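PDB 5WAB: putative beta-glucosidase from Bifidobacterium adolescentis, which acts as a family 3 beta-glucosidase that hydrolyses terminal beta-glucosidic linkages, and may also release arabinopyranosyl groups from ginsenosides. Local coordinates for residues P129-H134 with K603-V608; I196-N201 with W233-D238; E226-S231 with G246-M251; D539-F544 with G649-D654. All blocks are in the same frame, centred on the assembly; numbering follows the deposited sequence.

Interactions 2 and 3 are core contacts of the N-terminal barrel domain. Their strands, 195-198 and 228-230, are neighbours in the parallel sheet, and backbone bonds probably join I196 to I228 and M230. Interactions 1 and 4 are only partly buried and lie at domain boundaries. Both bring the fibronectin type III-like domain against another part of the chain: the barrel in interaction 1, the C-terminal domain in interaction 4. They meet where L131 packs on F542. The chemistry follows the place. Interaction 3 is rich in backbone bonds, and interaction 2 mixes apolar packing with a water bridge. Interaction 1 is mainly aromatic, whereas interaction 4 pairs turns through serine.

Interaction 1: residues P129-H134 with K603-V608; sequences PYLAGH and KGFRKV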
loop_
_atom_site.group_PDB
_atom_site.type_symbol
_atom_site.label_atom_id
_atom_site.label_comp_id
_atom_site.label_asym_id
_atom_site.label_seq_id
_atom_site.Cartn_x
_atom_site.Cartn_y
_atom_site.Cartn_z
ATOM N N PRO A 129 -1.204 -9.131 0.405
ATOM C CA PRO A 129 -2.554 -8.657 0.046
ATOM C C PRO A 129 -3.423 -8.300 1.244
ATOM O O PRO A 129 -4.158 -7.305 1.185
ATOM C CB PRO A 129 -3.127 -9.827 -0.764
ATOM C CG PRO A 129 -2.364 -11.025 -0.298
ATOM C CD PRO A 129 -0.982 -10.537 0.022
ATOM N N TYR A 130 -3.351 -9.062 2.339
ATOM C CA TYR A 130 -4.203 -8.779 3.494
ATOM C C TYR A 130 -3.869 -7.427 4.105
ATOM O O TYR A 130 -4.765 -6.646 4.445
ATOM C CB TYR A 130 -4.056 -9.874 4.549
ATOM C CG TYR A 130 -4.983 -9.718 5.737
ATOM C CD1 TYR A 130 -4.650 -8.882 6.795
ATOM C CD2 TYR A 130 -6.168 -10.433 5.824
ATOM C CE1 TYR A 130 -5.481 -8.737 7.893
ATOM C CE2 TYR A 130 -7.004 -10.298 6.928
ATOM C CZ TYR A 130 -6.656 -9.446 7.957
ATOM O OH TYR A 130 -7.480 -9.298 9.054
ATOM N N LEU A 131 -2.579 -7.150 4.290
ATOM C CA LEU A 131 -2.166 -5.884 4.879
ATOM C C LEU A 131 -2.578 -4.707 4.004
ATOM O O LEU A 131 -3.087 -3.697 4.505
ATOM C CB LEU A 131 -0.655 -5.887 5.093
ATOM C CG LEU A 131 -0.039 -4.665 5.773
ATOM C CD1 LEU A 131 -0.504 -4.554 7.221
ATOM C CD2 LEU A 131 1.483 -4.707 5.688
ATOM N N ALA A 132 -2.376 -4.822 2.689
ATOM C CA ALA A 132 -2.728 -3.725 1.792
ATOM C C ALA A 132 -4.226 -3.438 1.829
ATOM O O ALA A 132 -4.643 -2.273 1.858
ATOM C CB ALA A 132 -2.273 -4.050 0.367
ATOM N N GLY A 133 -5.049 -4.486 1.836
ATOM C CA GLY A 133 -6.488 -4.283 1.833
ATOM C C GLY A 133 -6.994 -3.711 3.144
ATOM O O GLY A 133 -7.812 -2.786 3.157
ATOM N N HIS A 134 -6.518 -4.255 4.265
ATOM C CA HIS A 134 -6.988 -3.799 5.567
ATOM C C HIS A 134 -6.366 -2.479 6.007
ATOM O O HIS A 134 -6.834 -1.891 6.990
ATOM C CB HIS A 134 -6.743 -4.881 6.617
ATOM C CG HIS A 134 -7.635 -6.074 6.464
ATOM N ND1 HIS A 134 -7.610 -6.888 5.352
ATOM C CD2 HIS A 134 -8.596 -6.576 7.274
ATOM C CE1 HIS A 134 -8.512 -7.843 5.486
ATOM N NE2 HIS A 134 -9.121 -7.679 6.646
ATOM N N LYS A 603 -2.987 -13.117 8.464
ATOM C CA LYS A 603 -4.446 -13.182 8.446
ATOM C C LYS A 603 -5.103 -12.308 9.510
ATOM O O LYS A 603 -6.312 -12.436 9.736
ATOM C CB LYS A 603 -4.931 -14.630 8.590
ATOM C CG LYS A 603 -4.605 -15.505 7.383
ATOM C CD LYS A 603 -5.251 -14.969 6.103
ATOM C CE LYS A 603 -4.975 -15.886 4.921
ATOM N NZ LYS A 603 -5.657 -15.421 3.678
ATOM N N GLY A 604 -4.350 -11.431 10.168
ATOM C CA GLY A 604 -4.928 -10.508 11.126
ATOM C C GLY A 604 -3.886 -9.710 11.881
ATOM O O GLY A 604 -2.745 -10.162 12.026
ATOM N N PHE A 605 -4.251 -8.513 12.343
ATOM C CA PHE A 605 -3.332 -7.701 13.128
ATOM C C PHE A 605 -4.115 -6.677 13.931
ATOM O O PHE A 605 -5.255 -6.334 13.596
ATOM C CB PHE A 605 -2.269 -7.021 12.247
ATOM C CG PHE A 605 -2.830 -6.068 11.220
ATOM C CD1 PHE A 605 -3.047 -4.740 11.534
ATOM C CD2 PHE A 605 -3.111 -6.503 9.931
ATOM C CE1 PHE A 605 -3.557 -3.863 10.585
ATOM C CE2 PHE A 605 -3.613 -5.631 8.983
ATOM C CZ PHE A 605 -3.835 -4.311 9.311
ATOM N N ARG A 606 -3.489 -6.223 15.017
ATOM C CA ARG A 606 -4.082 -5.226 15.900
ATOM C C ARG A 606 -2.970 -4.401 16.532
ATOM O O ARG A 606 -2.054 -4.959 17.142
ATOM C CB ARG A 606 -4.928 -5.882 16.991
ATOM C CG ARG A 606 -5.654 -4.853 17.820
ATOM C CD ARG A 606 -6.518 -3.904 16.958
ATOM N NE ARG A 606 -7.288 -2.993 17.801
ATOM C CZ ARG A 606 -7.981 -1.949 17.345
ATOM N NH1 ARG A 606 -7.995 -1.677 16.042
ATOM N NH2 ARG A 606 -8.650 -1.157 18.183
ATOM N N LYS A 607 -3.031 -3.083 16.376
ATOM C CA LYS A 607 -2.095 -2.169 17.021
ATOM C C LYS A 607 -2.729 -1.655 18.307
ATOM O O LYS A 607 -3.893 -1.242 18.308
ATOM C CB LYS A 607 -1.719 -1.004 16.106
ATOM C CG LYS A 607 -0.554 -0.153 16.629
ATOM C CD LYS A 607 -0.100 0.854 15.588
ATOM C CE LYS A 607 1.253 1.447 15.922
ATOM N NZ LYS A 607 1.749 2.268 14.788
ATOM N N VAL A 608 -1.964 -1.686 19.397
ATOM C CA VAL A 608 -2.452 -1.320 20.721
ATOM C C VAL A 608 -1.486 -0.323 21.343
ATOM O O VAL A 608 -0.282 -0.586 21.428
ATOM C CB VAL A 608 -2.606 -2.552 21.631
ATOM C CG1 VAL A 608 -3.269 -2.161 22.925
ATOM C CG2 VAL A 608 -3.396 -3.639 20.931
#
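Y130 and F605 make the main apolar contact between helix 129-134 and strand 603-608. F605 CD2 lies in the plane of the Y130 ring, at its edge, and F605 CE2 is 3.8 Å from Y130 CE1. L131 adds a CH-pi contact: its CD1 is 4.2 Å from the centroid of the F605 ring, off-centre. H134 CB touches the same ring at 4.0 Å from F605 CE2. F605 CG sits between the backbone N and the carbonyl carbon (chi1 61°), which brings the ring against Y130, L131 and H134.

The strand backbone packs on the tyrosine too. K603 C lies over one face of the Y130 ring, toward the rim. H134 CE1 lies over the opposite face. Y130 OH is 3.5 Å from G604 CA. K603 and G604 form a classic beta bulge against V586.

Within the helix, H134 ND1 donates to Y130 O at 3.0 Å, and the H134 backbone N gives to the same oxygen. The side-chain bond is bent (131°) and sets the imidazole over the tyrosine, with Y130 CZ over the imidazole centre. K607 and R606 form salt bridges with E314 and E84. The barrel helix and fibronectin-like domain are thus joined by aromatic and apolar side chains and by strand backbone laid on the Y130 ring.

Interaction 2: residues I196-N201 with W233-D238; sequences IMCSYN and WGADHD
M197 and W233 meet at the apolar centre. The two side chains cross at about a right angle, and M197 CE is 3.9 Å from W233 CZ3. The M197 side chain comes within about 3 Å of a bound glycerol, probably from the crystallisation liquor. A235 makes the second apolar contact: its CB is 3.6 Å from Y200 CD1.

Farther out, the Y200 hydroxyl turns to the backbone. Y200 CG is anti to the carbonyl carbon (chi1 -77°), which carries the hydroxyl to W233 O, in the ring plane at the edge. Y200 OH donates to W233 O, but the modelled 2.3 Å is too short to be trusted as a length. The indole N of W233 is bonded to A26 O. At the polar edge a water donates to Y200 O at 3.2 Å and lies 2.8 Å from H237 NE2. H207 also bonds Y200 O.

Both segments lie at or just past the C-terminal ends of adjacent parallel strands, the end of a TIM-type barrel where the active site normally lies. Strand 195-198 runs between strands 149-155 and 228-230. The 233-238 loop follows strand 228-230, and D238 is the N-cap of helix 239-245.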
loop_
_atom_site.group_PDB
_atom_site.type_symbol
_atom_site.label_atom_id
_atom_site.label_comp_id
_atom_site.label_asym_id
_atom_site.label_seq_id
_atom_site.Cartn_x
_atom_site.Cartn_y
_atom_site.Cartn_z
ATOM N N ILE A 196 -13.281 3.159 -9.584
ATOM C CA ILE A 196 -12.103 2.308 -9.688
ATOM C C ILE A 196 -11.367 2.692 -10.962
ATOM O O ILE A 196 -11.996 2.976 -11.985
ATOM C CB ILE A 196 -12.486 0.814 -9.705
ATOM C CG1 ILE A 196 -12.949 0.371 -8.316
ATOM C CG2 ILE A 196 -11.319 -0.051 -10.190
ATOM C CD1 ILE A 196 -13.247 -1.098 -8.225
ATOM N N MET A 197 -10.036 2.727 -10.899
ATOM C CA MET A 197 -9.202 2.998 -12.065
ATOM C C MET A 197 -8.525 1.710 -12.508
ATOM O O MET A 197 -7.832 1.066 -11.714
ATOM C CB MET A 197 -8.146 4.059 -11.767
ATOM C CG MET A 197 -7.268 4.378 -12.972
ATOM S SD MET A 197 -6.084 5.706 -12.680
ATOM C CE MET A 197 -7.099 6.869 -11.771
ATOM N N CYS A 198 -8.714 1.346 -13.770
ATOM C CA CYS A 198 -8.054 0.169 -14.303
ATOM C C CYS A 198 -6.609 0.503 -14.664
ATOM O O CYS A 198 -6.233 1.667 -14.818
ATOM C CB CYS A 198 -8.796 -0.361 -15.531
ATOM S SG CYS A 198 -8.369 0.492 -17.069
ATOM N N SER A 199 -5.799 -0.541 -14.808
ATOM C CA SER A 199 -4.380 -0.389 -15.092
ATOM C C SER A 199 -4.126 -0.303 -16.598
ATOM O O SER A 199 -4.970 -0.663 -17.419
ATOM C CB SER A 199 -3.587 -1.551 -14.493
ATOM O OG SER A 199 -4.028 -2.786 -15.030
ATOM N N TYR A 200 -2.927 0.175 -16.946
ATOM C CA TYR A 200 -2.526 0.251 -18.348
ATOM C C TYR A 200 -2.233 -1.118 -18.937
ATOM O O TYR A 200 -2.413 -1.319 -20.144
ATOM C CB TYR A 200 -1.270 1.108 -18.508
ATOM C CG TYR A 200 -1.450 2.604 -18.433
ATOM C CD1 TYR A 200 -2.097 3.297 -19.447
ATOM C CD2 TYR A 200 -0.929 3.331 -17.371
ATOM C CE1 TYR A 200 -2.241 4.670 -19.391
ATOM C CE2 TYR A 200 -1.065 4.699 -17.306
ATOM C CZ TYR A 200 -1.724 5.365 -18.316
ATOM O OH TYR A 200 -1.863 6.733 -18.252
ATOM N N ASN A 201 -1.748 -2.055 -18.125
ATOM C CA ASN A 201 -1.126 -3.249 -18.668
ATOM C C ASN A 201 -2.177 -4.264 -19.095
ATOM O O ASN A 201 -3.368 -4.137 -18.801
ATOM C CB ASN A 201 -0.191 -3.884 -17.645
ATOM C CG ASN A 201 -0.903 -4.255 -16.357
ATOM O OD1 ASN A 201 -1.136 -3.406 -15.495
ATOM N ND2 ASN A 201 -1.257 -5.528 -16.223
ATOM N N TRP A 233 -5.004 7.235 -17.763
ATOM C CA TRP A 233 -4.973 8.245 -18.812
ATOM C C TRP A 233 -4.303 7.677 -20.055
ATOM O O TRP A 233 -3.081 7.498 -20.097
ATOM C CB TRP A 233 -4.271 9.505 -18.316
ATOM C CG TRP A 233 -5.192 10.492 -17.630
ATOM C CD1 TRP A 233 -5.310 11.824 -17.916
ATOM C CD2 TRP A 233 -6.133 10.228 -16.577
ATOM N NE1 TRP A 233 -6.249 12.404 -17.103
ATOM C CE2 TRP A 233 -6.772 11.447 -16.275
ATOM C CE3 TRP A 233 -6.491 9.085 -15.856
ATOM C CZ2 TRP A 233 -7.741 11.556 -15.289
ATOM C CZ3 TRP A 233 -7.460 9.194 -14.881
ATOM C CH2 TRP A 233 -8.070 10.422 -14.603
ATOM N N GLY A 234 -5.119 7.381 -21.066
ATOM C CA GLY A 234 -4.665 6.749 -22.281
ATOM C C GLY A 234 -4.864 5.252 -22.329
ATOM O O GLY A 234 -4.536 4.639 -23.352
ATOM N N ALA A 235 -5.387 4.644 -21.258
ATOM C CA ALA A 235 -5.514 3.191 -21.191
ATOM C C ALA A 235 -6.669 2.647 -22.024
ATOM O O ALA A 235 -6.712 1.440 -22.278
ATOM C CB ALA A 235 -5.682 2.741 -19.741
ATOM N N ASP A 236 -7.603 3.499 -22.443
ATOM C CA ASP A 236 -8.735 3.081 -23.261
ATOM C C ASP A 236 -8.297 3.129 -24.721
ATOM O O ASP A 236 -8.110 4.213 -25.285
ATOM C CB ASP A 236 -9.941 3.981 -23.005
ATOM C CG ASP A 236 -11.219 3.456 -23.642
ATOM O OD1 ASP A 236 -11.142 2.639 -24.590
ATOM O OD2 ASP A 236 -12.310 3.871 -23.190
ATOM N N HIS A 237 -8.122 1.957 -25.327
ATOM C CA HIS A 237 -7.648 1.869 -26.704
ATOM C C HIS A 237 -8.761 1.624 -27.711
ATOM O O HIS A 237 -8.633 2.032 -28.869
ATOM C CB HIS A 237 -6.609 0.750 -26.827
ATOM C CG HIS A 237 -5.376 0.986 -26.013
ATOM N ND1 HIS A 237 -5.039 2.227 -25.519
ATOM C CD2 HIS A 237 -4.423 0.131 -25.570
ATOM C CE1 HIS A 237 -3.919 2.132 -24.827
ATOM N NE2 HIS A 237 -3.527 0.870 -24.839
ATOM N N ASP A 238 -9.833 0.955 -27.295
ATOM C CA ASP A 238 -10.986 0.657 -28.141
ATOM C C ASP A 238 -12.231 1.120 -27.400
ATOM O O ASP A 238 -12.647 0.476 -26.431
ATOM C CB ASP A 238 -11.061 -0.840 -28.456
ATOM C CG ASP A 238 -11.950 -1.152 -29.640
ATOM O OD1 ASP A 238 -12.928 -0.412 -29.881
ATOM O OD2 ASP A 238 -11.670 -2.152 -30.331
HETATM O O HOH W 1 -2.015 0.883 -22.500
#

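Interaction 3: residues E226-S231 with G246-M251; sequences EGIVMS and GLNLEM
M230 and L249 form a single beta bridge with their CA atoms 4.6 Å apart, while the end-to-end directions of 228-231 and 246-251 diverge by 56°. N248 is the side chain that reaches back to the strand. Its OD1 accepts from V229 N at 3.0 Å, with a nearly straight angle of 169° at the hydrogen. The donor stands above the amide plane, not on a lone pair. N248 ND2 binds M277 O and a water that also gives a weak bond to G227 O. I228 CG2 lies against N248 CB at 3.6 Å.

S231 plays a similar part at the other end. Its chi1 of 72° turns OG to face M251 N, which donates to S231 OG at 3.2 Å in a nearly straight bond. Two backbone bonds of parallel pattern flank the bridge: L249 N donates to V229 O at 3.2 Å and S231 N to L249 O at 3.1 Å. N248 N adds a weak bond to V229 O.

Apolar groups fill both sides of the crossing. The V229 and L247 side chains cross at about a right angle, with CG1 of V229 3.8 Å from CD1 of L247. M230 CE packs on M251 CG, and M230 CB lies near L249 CB. Helices 212-222 and 271-292 cover the outside, through L215 and M281 among others.

G246 ends helix 239-245 in a Schellman motif. The path is consistent with a beta-alpha-beta crossover of the TIM-type barrel, in which 246-251 continues the sheet beyond 228-230 by a single bridge.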
loop_
_atom_site.group_PDB
_atom_site.type_symbol
_atom_site.label_atom_id
_atom_site.label_comp_id
_atom_site.label_asym_id
_atom_site.label_seq_id
_atom_site.Cartn_x
_atom_site.Cartn_y
_atom_site.Cartn_z
ATOM N N GLU A 226 -20.414 -1.866 -6.811
ATOM C CA GLU A 226 -21.553 -1.046 -7.192
ATOM C C GLU A 226 -21.158 0.238 -7.907
ATOM O O GLU A 226 -22.036 0.973 -8.369
ATOM C CB GLU A 226 -22.370 -0.699 -5.944
ATOM C CG GLU A 226 -22.901 -1.900 -5.189
ATOM C CD GLU A 226 -23.568 -1.510 -3.881
ATOM O OE1 GLU A 226 -23.288 -0.401 -3.368
ATOM O OE2 GLU A 226 -24.373 -2.313 -3.364
ATOM N N GLY A 227 -19.867 0.514 -8.028
ATOM C CA GLY A 227 -19.383 1.788 -8.502
ATOM C C GLY A 227 -19.023 1.802 -9.966
ATOM O O GLY A 227 -19.474 0.968 -10.755
ATOM N N ILE A 228 -18.153 2.741 -10.317
ATOM C CA ILE A 228 -17.757 3.024 -11.691
ATOM C C ILE A 228 -16.317 2.583 -11.906
ATOM O O ILE A 228 -15.509 2.560 -10.970
ATOM C CB ILE A 228 -17.916 4.540 -11.942
ATOM C CG1 ILE A 228 -19.389 4.906 -12.015
ATOM C CG2 ILE A 228 -17.137 5.014 -13.151
ATOM C CD1 ILE A 228 -20.206 3.850 -12.673
ATOM N N VAL A 229 -15.995 2.234 -13.152
ATOM C CA VAL A 229 -14.629 1.938 -13.564
ATOM C C VAL A 229 -14.213 2.989 -14.582
ATOM O O VAL A 229 -14.934 3.238 -15.556
ATOM C CB VAL A 229 -14.485 0.525 -14.157
ATOM C CG1 VAL A 229 -13.030 0.245 -14.474
ATOM C CG2 VAL A 229 -15.056 -0.516 -13.211
ATOM N N MET A 230 -13.070 3.615 -14.347
ATOM C CA MET A 230 -12.481 4.529 -15.307
ATOM C C MET A 230 -11.122 4.004 -15.733
ATOM O O MET A 230 -10.479 3.228 -15.023
ATOM C CB MET A 230 -12.332 5.936 -14.720
ATOM C CG MET A 230 -11.419 5.997 -13.509
ATOM S SD MET A 230 -11.380 7.651 -12.818
ATOM C CE MET A 230 -10.782 8.529 -14.225
ATOM N N SER A 231 -10.674 4.460 -16.888
ATOM C CA SER A 231 -9.377 4.064 -17.394
ATOM C C SER A 231 -8.295 4.966 -16.817
ATOM O O SER A 231 -8.546 6.107 -16.418
ATOM C CB SER A 231 -9.344 4.154 -18.915
ATOM O OG SER A 231 -9.338 5.518 -19.303
ATOM N N GLY A 246 -17.088 -3.150 -19.508
ATOM C CA GLY A 246 -17.535 -2.630 -18.232
ATOM C C GLY A 246 -16.828 -1.363 -17.793
ATOM O O GLY A 246 -16.970 -0.929 -16.646
ATOM N N LEU A 247 -16.078 -0.746 -18.702
ATOM C CA LEU A 247 -15.419 0.527 -18.428
ATOM C C LEU A 247 -16.417 1.661 -18.633
ATOM O O LEU A 247 -16.876 1.902 -19.756
ATOM C CB LEU A 247 -14.209 0.713 -19.335
ATOM C CG LEU A 247 -13.346 1.908 -18.941
ATOM C CD1 LEU A 247 -12.227 1.462 -17.998
ATOM C CD2 LEU A 247 -12.804 2.601 -20.177
ATOM N N ASN A 248 -16.765 2.357 -17.554
ATOM C CA ASN A 248 -17.750 3.425 -17.666
ATOM C C ASN A 248 -17.185 4.683 -18.308
ATOM O O ASN A 248 -17.903 5.376 -19.035
ATOM C CB ASN A 248 -18.308 3.767 -16.290
ATOM C CG ASN A 248 -18.915 2.569 -15.606
ATOM O OD1 ASN A 248 -18.201 1.683 -15.130
ATOM N ND2 ASN A 248 -20.241 2.523 -15.565
ATOM N N LEU A 249 -15.922 5.008 -18.053
ATOM C CA LEU A 249 -15.421 6.354 -18.308
ATOM C C LEU A 249 -14.050 6.299 -18.966
ATOM O O LEU A 249 -13.100 5.754 -18.390
ATOM C CB LEU A 249 -15.350 7.147 -17.000
ATOM C CG LEU A 249 -14.949 8.621 -17.057
ATOM C CD1 LEU A 249 -16.020 9.480 -17.718
ATOM C CD2 LEU A 249 -14.632 9.125 -15.659
ATOM N N GLU A 250 -13.939 6.917 -20.142
ATOM C CA GLU A 250 -12.650 7.128 -20.788
ATOM C C GLU A 250 -12.049 8.428 -20.275
ATOM O O GLU A 250 -12.714 9.470 -20.281
ATOM C CB GLU A 250 -12.789 7.196 -22.310
ATOM C CG GLU A 250 -11.462 7.459 -23.027
ATOM C CD GLU A 250 -11.618 8.164 -24.374
ATOM O OE1 GLU A 250 -12.566 8.959 -24.534
ATOM O OE2 GLU A 250 -10.782 7.928 -25.275
ATOM N N MET A 251 -10.797 8.360 -19.819
ATOM C CA MET A 251 -10.058 9.536 -19.388
ATOM C C MET A 251 -8.631 9.429 -19.919
ATOM O O MET A 251 -8.018 8.351 -19.825
ATOM C CB MET A 251 -10.053 9.672 -17.864
ATOM C CG MET A 251 -11.420 9.940 -17.262
ATOM S SD MET A 251 -12.099 11.562 -17.639
ATOM C CE MET A 251 -10.948 12.637 -16.783
HETATM O O HOH W 2 -21.728 1.210 -13.405
#

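Interaction 4: residues D539-F544 with G649-D654; sequences DYPFGF and GTSSRD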
loop_
_atom_site.group_PDB
_atom_site.type_symbol
_atom_site.label_atom_id
_atom_site.label_comp_id
_atom_site.label_asym_id
_atom_site.label_seq_id
_atom_site.Cartn_x
_atom_site.Cartn_y
_atom_site.Cartn_z
ATOM N N ASP A 539 17.377 -9.474 5.424
ATOM C CA ASP A 539 17.970 -8.470 6.299
ATOM C C ASP A 539 17.008 -8.110 7.426
ATOM O O ASP A 539 17.356 -8.206 8.607
ATOM C CB ASP A 539 18.364 -7.233 5.493
ATOM C CG ASP A 539 19.451 -6.423 6.166
ATOM O OD1 ASP A 539 20.007 -6.891 7.182
ATOM O OD2 ASP A 539 19.748 -5.314 5.678
ATOM N N TYR A 540 15.783 -7.709 7.079
ATOM C CA TYR A 540 14.760 -7.435 8.074
ATOM C C TYR A 540 13.436 -8.003 7.571
ATOM O O TYR A 540 13.033 -7.722 6.424
ATOM C CB TYR A 540 14.655 -5.934 8.356
ATOM C CG TYR A 540 15.953 -5.348 8.877
ATOM C CD1 TYR A 540 16.246 -5.346 10.236
ATOM C CD2 TYR A 540 16.901 -4.823 8.002
ATOM C CE1 TYR A 540 17.445 -4.824 10.712
ATOM C CE2 TYR A 540 18.097 -4.300 8.467
ATOM C CZ TYR A 540 18.364 -4.303 9.822
ATOM O OH TYR A 540 19.553 -3.782 10.286
ATOM N N PRO A 541 12.751 -8.811 8.377
ATOM C CA PRO A 541 11.572 -9.529 7.885
ATOM C C PRO A 541 10.321 -8.663 7.868
ATOM O O PRO A 541 10.223 -7.625 8.524
ATOM C CB PRO A 541 11.418 -10.675 8.889
ATOM C CG PRO A 541 11.944 -10.098 10.164
ATOM C CD PRO A 541 13.072 -9.167 9.772
ATOM N N PHE A 542 9.354 -9.128 7.086
ATOM C CA PHE A 542 8.042 -8.505 7.033
ATOM C C PHE A 542 7.437 -8.426 8.432
ATOM O O PHE A 542 7.479 -9.396 9.194
ATOM C CB PHE A 542 7.147 -9.310 6.090
ATOM C CG PHE A 542 5.722 -8.854 6.055
ATOM C CD1 PHE A 542 5.340 -7.797 5.249
ATOM C CD2 PHE A 542 4.760 -9.500 6.816
ATOM C CE1 PHE A 542 4.025 -7.380 5.212
ATOM C CE2 PHE A 542 3.450 -9.092 6.786
ATOM C CZ PHE A 542 3.077 -8.031 5.981
ATOM N N GLY A 543 6.886 -7.262 8.770
ATOM C CA GLY A 543 6.289 -7.053 10.075
ATOM C C GLY A 543 7.259 -6.770 11.204
ATOM O O GLY A 543 6.846 -6.789 12.369
ATOM N N PHE A 544 8.530 -6.500 10.909
ATOM C CA PHE A 544 9.523 -6.257 11.945
ATOM C C PHE A 544 9.606 -4.775 12.290
ATOM O O PHE A 544 9.415 -3.902 11.440
ATOM C CB PHE A 544 10.906 -6.757 11.516
ATOM C CG PHE A 544 12.006 -6.422 12.495
ATOM C CD1 PHE A 544 12.258 -7.238 13.584
ATOM C CD2 PHE A 544 12.784 -5.286 12.324
ATOM C CE1 PHE A 544 13.265 -6.925 14.484
ATOM C CE2 PHE A 544 13.790 -4.971 13.220
ATOM C CZ PHE A 544 14.032 -5.791 14.298
ATOM N N GLY A 649 2.341 -13.243 17.172
ATOM C CA GLY A 649 3.624 -12.630 17.425
ATOM C C GLY A 649 3.635 -11.164 17.066
ATOM O O GLY A 649 2.589 -10.532 16.908
ATOM N N THR A 650 4.847 -10.623 16.957
ATOM C CA THR A 650 5.039 -9.217 16.628
ATOM C C THR A 650 5.814 -9.040 15.331
ATOM O O THR A 650 6.215 -7.916 15.003
ATOM C CB THR A 650 5.741 -8.499 17.781
ATOM O OG1 THR A 650 6.962 -9.175 18.090
ATOM C CG2 THR A 650 4.849 -8.515 19.010
ATOM N N SER A 651 6.000 -10.118 14.575
ATOM C CA SER A 651 6.785 -10.157 13.350
ATOM C C SER A 651 6.547 -11.508 12.691
ATOM O O SER A 651 6.194 -12.481 13.359
ATOM C CB SER A 651 8.273 -9.939 13.639
ATOM O OG SER A 651 9.073 -10.137 12.492
ATOM N N SER A 652 6.795 -11.566 11.379
ATOM C CA SER A 652 6.722 -12.837 10.664
ATOM C C SER A 652 7.793 -13.822 11.114
ATOM O O SER A 652 7.681 -15.016 10.819
ATOM C CB SER A 652 6.830 -12.600 9.157
ATOM O OG SER A 652 8.081 -12.022 8.826
ATOM N N ARG A 653 8.828 -13.350 11.812
ATOM C CA ARG A 653 9.866 -14.210 12.367
ATOM C C ARG A 653 10.062 -13.936 13.857
ATOM O O ARG A 653 11.146 -14.160 14.400
ATOM C CB ARG A 653 11.177 -14.041 11.598
ATOM C CG ARG A 653 11.033 -14.328 10.107
ATOM C CD ARG A 653 12.363 -14.385 9.405
ATOM N NE ARG A 653 12.200 -14.680 7.987
ATOM C CZ ARG A 653 13.188 -15.053 7.181
ATOM N NH1 ARG A 653 14.422 -15.187 7.648
ATOM N NH2 ARG A 653 12.942 -15.304 5.904
ATOM N N ASP A 654 9.015 -13.430 14.525
ATOM C CA ASP A 654 8.973 -13.213 15.976
ATOM C C ASP A 654 7.617 -13.729 16.450
ATOM O O ASP A 654 6.696 -12.955 16.710
ATOM C CB ASP A 654 9.162 -11.744 16.357
ATOM C CG ASP A 654 10.600 -11.289 16.249
ATOM O OD1 ASP A 654 11.415 -11.720 17.092
ATOM O OD2 ASP A 654 10.916 -10.503 15.329
#
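F544 meets D654 at its ring edge. D654 OD2 lies in the ring plane, 3.9 Å from F544 CD1, and the ring and carboxylate planes are 30° apart. F544 CG is anti to the backbone N (chi1 175°), which turns this edge to the aspartate. S651 OG is also near the ring edge, 4.0 Å from F544 CB. The F542 ring has S652 CB at its edge and stacks on Y528. The P541 ring packs against serine and arginine: its CB is 3.6 Å from S652 OG and 3.9 Å from R653 CD. The R653 guanidinium stands obliquely to P541 CB. It forms a salt bridge with D532 and also bonds K536 O.

Each segment is built on a beta turn, type II from P541 to F544 and type I from S651 to D654. The 649-654 turn links strands 642-648 and 654-663 of the fibronectin-like sheet. The 539-544 turn belongs to the C-terminal domain, so the contact joins two domains. G543 has positive phi, which suits glycine in the type II turn. S651 OG accepts from R653 N at 3.3 Å, an ST turn that shapes the second loop.

The polar link between the turns centres on F542 O, which takes two bonds from S652. S652 N donates to F542 O at 3.2 Å, approaching almost head-on to the carbonyl. S652 OG donates to F542 O at 2.7 Å, in the carbonyl plane and on a lone pair. G543 O is 3.5 Å from S651 CA in a CA-H...O contact, and it accepts a hydrogen bond from Q585 NE2.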